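Local coordinates for malonyl acyl carrier protein transacylase (Streptococcus pneumoniae, PDB 3IM8) that probably catalyses transfer of the malonyl group from malonyl-CoA to holo acyl carrier protein, a step of fatty acid synthesis, at residues E142-K147 / E179-A184. Sequence-based numbering, arbitrary orientation.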
# COMPACT_ATOMS: atom_id res chain seq x y z
N GLU A 142 -6.55 17.93 10.45
CA GLU A 142 -6.42 18.73 9.24
C GLU A 142 -6.16 20.21 9.57
O GLU A 142 -5.22 20.81 9.04
CB GLU A 142 -7.67 18.53 8.34
CG GLU A 142 -7.84 17.04 7.93
CD GLU A 142 -8.97 16.74 6.93
OE1 GLU A 142 -9.97 17.47 6.92
OE2 GLU A 142 -8.86 15.74 6.17
N GLU A 143 -6.97 20.78 10.45
CA GLU A 143 -6.77 22.16 10.95
C GLU A 143 -5.40 22.36 11.62
O GLU A 143 -4.64 23.30 11.31
CB GLU A 143 -7.89 22.50 11.93
CG GLU A 143 -8.01 24.00 12.30
CD GLU A 143 -9.02 24.29 13.44
OE1 GLU A 143 -9.15 25.48 13.84
OE2 GLU A 143 -9.68 23.34 13.94
N ALA A 144 -5.05 21.46 12.53
CA ALA A 144 -3.75 21.56 13.16
C ALA A 144 -2.64 21.59 12.11
O ALA A 144 -1.73 22.46 12.17
CB ALA A 144 -3.57 20.44 14.15
N CYS A 145 -2.71 20.68 11.12
CA CYS A 145 -1.69 20.62 10.08
C CYS A 145 -1.68 21.89 9.19
O CYS A 145 -0.64 22.33 8.68
CB CYS A 145 -1.90 19.39 9.19
SG CYS A 145 -1.56 17.81 10.03
N GLN A 146 -2.87 22.42 8.97
CA GLN A 146 -3.00 23.67 8.24
C GLN A 146 -2.32 24.85 8.94
O GLN A 146 -1.46 25.49 8.31
CB GLN A 146 -4.45 23.94 7.82
CG GLN A 146 -4.65 23.35 6.40
CD GLN A 146 -6.08 22.95 6.11
OE1 GLN A 146 -7.01 23.44 6.78
NE2 GLN A 146 -6.28 22.05 5.11
N LYS A 147 -2.64 25.12 10.21
CA LYS A 147 -1.93 26.16 10.97
C LYS A 147 -0.40 25.95 10.93
O LYS A 147 0.36 26.89 10.72
CB LYS A 147 -2.38 26.15 12.42
CG LYS A 147 -2.06 27.45 13.17
CD LYS A 147 -2.80 27.50 14.50
CE LYS A 147 -4.37 27.40 14.37
NZ LYS A 147 -5.10 26.81 15.57
N GLU A 179 2.20 19.77 18.59
CA GLU A 179 2.04 20.76 19.67
C GLU A 179 0.63 21.30 19.56
O GLU A 179 -0.11 21.37 20.55
CB GLU A 179 3.07 21.89 19.51
CG GLU A 179 2.89 23.09 20.47
CD GLU A 179 3.74 24.28 20.07
OE1 GLU A 179 4.98 24.09 19.97
OE2 GLU A 179 3.17 25.40 19.85
N LEU A 180 0.21 21.63 18.34
CA LEU A 180 -1.15 22.12 18.18
C LEU A 180 -2.14 21.01 18.52
O LEU A 180 -3.15 21.28 19.15
CB LEU A 180 -1.35 22.68 16.77
CG LEU A 180 -0.81 24.09 16.55
CD1 LEU A 180 -0.71 24.33 15.04
CD2 LEU A 180 -1.68 25.16 17.27
N LEU A 181 -1.84 19.76 18.15
CA LEU A 181 -2.73 18.62 18.51
C LEU A 181 -2.84 18.39 20.04
O LEU A 181 -3.95 18.17 20.56
CB LEU A 181 -2.31 17.33 17.76
CG LEU A 181 -2.47 17.38 16.21
CD1 LEU A 181 -1.46 16.53 15.38
CD2 LEU A 181 -3.89 17.12 15.76
N GLN A 182 -1.72 18.37 20.77
CA GLN A 182 -1.76 18.20 22.24
C GLN A 182 -2.63 19.29 22.87
O GLN A 182 -3.53 19.01 23.68
CB GLN A 182 -0.34 18.26 22.83
CG GLN A 182 0.55 17.05 22.46
CD GLN A 182 2.08 17.30 22.56
OE1 GLN A 182 2.56 18.42 22.52
NE2 GLN A 182 2.83 16.22 22.65
N GLU A 183 -2.37 20.54 22.50
CA GLU A 183 -3.18 21.66 22.97
C GLU A 183 -4.65 21.34 22.74
O GLU A 183 -5.45 21.33 23.68
CB GLU A 183 -2.80 22.95 22.25
CG GLU A 183 -2.44 24.10 23.17
CD GLU A 183 -2.10 25.37 22.42
OE1 GLU A 183 -2.89 25.76 21.53
OE2 GLU A 183 -1.05 25.98 22.72
N ALA A 184 -5.00 21.07 21.49
CA ALA A 184 -6.37 20.66 21.13
C ALA A 184 -6.88 19.46 21.94
O ALA A 184 -8.09 19.17 21.95
CB ALA A 184 -6.42 20.34 19.63
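L180 holds its CG beside its backbone N, opposite its carbonyl carbon (chi1 -79°). With chi2 extended, CD1 reaches A144 O and K147 CB. K147 starts with CG anti to its backbone N (chi1 -161°), then bends at chi3, and its methylene chain crosses the L180 side chain at about a right angle. K147 CB lies 3.6 Å from L180 CD1. K147 CD lies 3.8 Å from L180 CD2. K147 itself is exposed, and it packs mainly through its carbons. K147 NZ is 6.4 Å from E183 OE1, too far for a salt bridge, though the opposite charges may attract weakly. The methyl of A144 packs against L180 and L181, neighbours on helix 171-184. A144 CB is 3.7 Å from L181 CD2. It is 4.1 Å from L180 CB. L180 CD1 also touches A144 O, at 3.6 Å. The contact is mainly van der Waals packing. The axes of segments 142-147 and 179-184 come within 9.2 Å, consistent with the small A144 facing L180. Their directions differ by 137°, nearer antiparallel than parallel. The predicted active site is far off. L181 also reaches I141, and on another side of helix 138-148, C145 packs on V154 and P156 of strand 154-161, in the mixed sheet.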